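Local coordinates for protein phosphoserine aminotransferase SerC (Cytophaga hutchinsonii ATCC 33406, PDB 3FFR) that probably catalyses the pyridoxal-phosphate-dependent transamination between phosphoserine and 2-oxoglutarate in serine biosynthesis, at residues Ile314-Val325 with Lys352-Ile361. Numbering follows the deposited sequence.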
# COMPACT_ATOMS: atom_id res chain seq x y z
N ILE A 314 -34.17 -0.11 -2.49
CA ILE A 314 -33.92 -1.45 -2.99
C ILE A 314 -33.12 -2.23 -1.95
O ILE A 314 -33.41 -3.38 -1.64
CB ILE A 314 -33.16 -1.42 -4.38
CG1 ILE A 314 -34.07 -0.82 -5.47
CG2 ILE A 314 -32.70 -2.82 -4.78
CD1 ILE A 314 -33.33 -0.39 -6.76
N ASN A 315 -32.08 -1.59 -1.43
CA ASN A 315 -31.20 -2.24 -0.46
C ASN A 315 -31.93 -2.52 0.87
O ASN A 315 -31.64 -3.49 1.55
CB ASN A 315 -29.90 -1.49 -0.26
CG ASN A 315 -28.88 -1.83 -1.37
OD1 ASN A 315 -28.82 -2.99 -1.81
ND2 ASN A 315 -28.11 -0.84 -1.82
N LYS A 316 -32.89 -1.68 1.18
CA LYS A 316 -33.69 -1.87 2.42
C LYS A 316 -34.52 -3.15 2.27
O LYS A 316 -34.66 -3.94 3.19
CB LYS A 316 -34.58 -0.66 2.72
N ILE A 317 -35.06 -3.34 1.07
CA ILE A 317 -35.83 -4.54 0.73
C ILE A 317 -34.95 -5.80 0.72
O ILE A 317 -35.37 -6.87 1.18
CB ILE A 317 -36.55 -4.37 -0.65
CG1 ILE A 317 -37.75 -3.43 -0.47
CG2 ILE A 317 -37.00 -5.74 -1.19
CD1 ILE A 317 -38.44 -3.08 -1.77
N LEU A 318 -33.71 -5.64 0.24
CA LEU A 318 -32.76 -6.77 0.16
C LEU A 318 -32.11 -7.15 1.49
O LEU A 318 -31.66 -8.29 1.70
CB LEU A 318 -31.63 -6.46 -0.84
CG LEU A 318 -31.95 -6.31 -2.32
CD1 LEU A 318 -30.65 -5.99 -3.05
CD2 LEU A 318 -32.60 -7.58 -2.87
N GLU A 319 -32.12 -6.21 2.42
CA GLU A 319 -31.44 -6.40 3.69
C GLU A 319 -31.86 -7.68 4.44
O GLU A 319 -30.99 -8.42 4.90
CB GLU A 319 -31.57 -5.18 4.60
CG GLU A 319 -30.55 -5.17 5.72
CD GLU A 319 -30.70 -3.95 6.62
OE1 GLU A 319 -31.76 -3.28 6.57
OE2 GLU A 319 -29.75 -3.66 7.38
N PRO A 320 -33.17 -7.93 4.60
CA PRO A 320 -33.62 -9.12 5.31
C PRO A 320 -33.20 -10.42 4.63
O PRO A 320 -33.21 -11.51 5.26
CB PRO A 320 -35.16 -9.00 5.29
CG PRO A 320 -35.43 -7.57 5.05
CD PRO A 320 -34.29 -7.03 4.26
N PHE A 321 -32.83 -10.29 3.37
CA PHE A 321 -32.39 -11.42 2.54
C PHE A 321 -30.86 -11.52 2.49
O PHE A 321 -30.30 -12.32 1.72
CB PHE A 321 -32.91 -11.28 1.13
CG PHE A 321 -34.41 -11.38 1.04
CD1 PHE A 321 -35.02 -12.62 0.92
CD2 PHE A 321 -35.19 -10.24 1.10
CE1 PHE A 321 -36.42 -12.73 0.86
CE2 PHE A 321 -36.62 -10.35 1.02
CZ PHE A 321 -37.20 -11.60 0.91
N ASP A 322 -30.22 -10.73 3.32
CA ASP A 322 -28.75 -10.75 3.41
C ASP A 322 -28.01 -10.53 2.10
O ASP A 322 -27.09 -11.28 1.73
CB ASP A 322 -28.28 -12.06 4.03
CG ASP A 322 -28.33 -12.01 5.55
OD1 ASP A 322 -28.04 -10.93 6.14
OD2 ASP A 322 -28.61 -13.07 6.13
N MSE A 323 -28.45 -9.50 1.41
CA MSE A 323 -27.82 -9.06 0.15
C MSE A 323 -27.85 -7.55 0.03
O MSE A 323 -28.68 -6.87 0.64
CB MSE A 323 -28.50 -9.68 -1.07
CG MSE A 323 -28.43 -11.21 -1.10
SE MSE A 323 -29.24 -12.00 -2.65
CE MSE A 323 -31.10 -11.62 -2.23
N ALA A 324 -26.91 -7.04 -0.75
CA ALA A 324 -26.86 -5.61 -1.09
C ALA A 324 -26.23 -5.42 -2.46
O ALA A 324 -25.37 -6.19 -2.86
CB ALA A 324 -26.07 -4.81 -0.04
N VAL A 325 -26.72 -4.42 -3.18
CA VAL A 325 -26.16 -4.01 -4.48
C VAL A 325 -25.57 -2.61 -4.32
O VAL A 325 -25.85 -1.90 -3.35
CB VAL A 325 -27.22 -4.02 -5.60
CG1 VAL A 325 -27.85 -5.41 -5.69
CG2 VAL A 325 -28.28 -2.95 -5.40
N LYS A 352 -30.20 -16.11 -6.33
CA LYS A 352 -30.97 -15.63 -5.17
C LYS A 352 -31.25 -14.15 -5.30
O LYS A 352 -32.36 -13.68 -5.04
CB LYS A 352 -30.28 -15.91 -3.84
CG LYS A 352 -31.06 -15.37 -2.63
CD LYS A 352 -30.29 -15.60 -1.32
CE LYS A 352 -31.05 -15.06 -0.07
NZ LYS A 352 -30.27 -15.18 1.20
N LEU A 353 -30.24 -13.41 -5.75
CA LEU A 353 -30.40 -11.96 -5.94
C LEU A 353 -31.50 -11.67 -6.98
O LEU A 353 -32.41 -10.87 -6.73
CB LEU A 353 -29.09 -11.29 -6.41
CG LEU A 353 -29.20 -9.79 -6.73
CD1 LEU A 353 -29.49 -8.92 -5.52
CD2 LEU A 353 -27.87 -9.33 -7.42
N VAL A 354 -31.42 -12.34 -8.12
CA VAL A 354 -32.36 -12.08 -9.22
C VAL A 354 -33.79 -12.49 -8.82
O VAL A 354 -34.77 -11.79 -9.08
CB VAL A 354 -31.92 -12.74 -10.55
CG1 VAL A 354 -33.03 -12.65 -11.63
CG2 VAL A 354 -30.63 -12.06 -11.05
N GLN A 355 -33.89 -13.61 -8.13
CA GLN A 355 -35.21 -14.10 -7.74
C GLN A 355 -35.85 -13.15 -6.74
O GLN A 355 -37.06 -12.90 -6.77
CB GLN A 355 -35.12 -15.49 -7.14
CG GLN A 355 -36.39 -15.93 -6.43
CD GLN A 355 -36.19 -17.24 -5.70
OE1 GLN A 355 -36.04 -18.30 -6.32
NE2 GLN A 355 -36.16 -17.18 -4.35
N THR A 356 -35.01 -12.62 -5.87
CA THR A 356 -35.49 -11.73 -4.81
C THR A 356 -35.92 -10.42 -5.44
O THR A 356 -36.97 -9.87 -5.12
CB THR A 356 -34.43 -11.53 -3.72
OG1 THR A 356 -34.09 -12.81 -3.15
CG2 THR A 356 -34.93 -10.61 -2.64
N LEU A 357 -35.11 -9.95 -6.39
CA LEU A 357 -35.45 -8.70 -7.08
C LEU A 357 -36.77 -8.85 -7.85
O LEU A 357 -37.62 -7.96 -7.86
CB LEU A 357 -34.35 -8.29 -8.04
CG LEU A 357 -33.08 -7.75 -7.35
CD1 LEU A 357 -31.98 -7.53 -8.39
CD2 LEU A 357 -33.34 -6.44 -6.56
N LYS A 358 -36.91 -9.98 -8.50
CA LYS A 358 -38.11 -10.24 -9.30
C LYS A 358 -39.35 -10.24 -8.47
O LYS A 358 -40.41 -9.70 -8.86
CB LYS A 358 -38.01 -11.59 -10.01
CG LYS A 358 -36.96 -11.60 -11.09
CD LYS A 358 -36.64 -13.00 -11.58
CE LYS A 358 -37.81 -13.68 -12.23
NZ LYS A 358 -37.35 -14.99 -12.77
N GLU A 359 -39.21 -10.85 -7.31
CA GLU A 359 -40.34 -11.06 -6.41
C GLU A 359 -40.73 -9.82 -5.64
O GLU A 359 -41.92 -9.56 -5.48
CB GLU A 359 -40.06 -12.21 -5.44
CG GLU A 359 -40.00 -13.58 -6.11
CD GLU A 359 -39.79 -14.73 -5.13
OE1 GLU A 359 -39.67 -14.47 -3.91
OE2 GLU A 359 -39.72 -15.90 -5.58
N LYS A 360 -39.73 -9.05 -5.23
CA LYS A 360 -39.96 -7.89 -4.36
C LYS A 360 -39.92 -6.53 -5.04
O LYS A 360 -40.45 -5.55 -4.52
CB LYS A 360 -38.94 -7.90 -3.23
CG LYS A 360 -38.83 -9.25 -2.49
CD LYS A 360 -40.12 -9.62 -1.76
CE LYS A 360 -40.31 -8.74 -0.53
NZ LYS A 360 -41.63 -9.00 0.17
N ILE A 361 -39.26 -6.46 -6.20
CA ILE A 361 -39.12 -5.20 -6.94
C ILE A 361 -39.84 -5.26 -8.28
O ILE A 361 -40.57 -4.34 -8.68
CB ILE A 361 -37.61 -4.86 -7.19
CG1 ILE A 361 -36.82 -4.79 -5.89
CG2 ILE A 361 -37.52 -3.53 -7.92
CD1 ILE A 361 -37.34 -3.74 -4.93
O HOH W 1 -27.65 -13.97 0.91
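M323 lays its long, flexible side chain against the helix of K352, L353 and T356. Its CB and CG lead out from the strand toward that helix; the selenium, which replaces the sulfur, rests beside the backbone of L353, with SE 3.5 Å from L353 CA, and also lies against K352 CG. A bend at chi3 (-70°) carries CE on to T356, tip to tip with it, where it meets CB as well as OG1, the latter at 3.3 Å. The threonine serves both its neighbours: OG1 donates to K352 O (2.7 Å), which takes T356 N from the opposite face of its carbonyl plane, while the methyl CG2, anti to the backbone N, is left to sit over one face of the F321 ring, 3.8 Å from its centroid and 14° off the normal, a CH-pi contact. A lysine suits the partly exposed position of K352 because its fully extended chain runs past the M323 tip and still brings NZ to F321 O (2.9 Å); NZ also donates to a water that in turn donates to D322 O. With an alanine in place of K352, the F321 carbonyl would probably lose this donor and one flank of the selenomethionine would be uncovered. Deeper in, branched aliphatics fill the space between the helices: L318 spreads CD1 to L353 and CD2 to T356 and L357; from the strand, V325 CG1 also meets L353 CD1. At the far end I317 CD1 presses tightly on I361 CD1 (3.4 Å). N315, which pairs its amide with both N and O of V325, ties helix 311-318 to the following strand. Segment 352-360 of helix 347-360 thus packs, at 82° to strand 323-325, against an alpha-beta unit of the mixed sheet, a layering of helices on a sheet as in the small C-terminal domain of fold-type I aminotransferases.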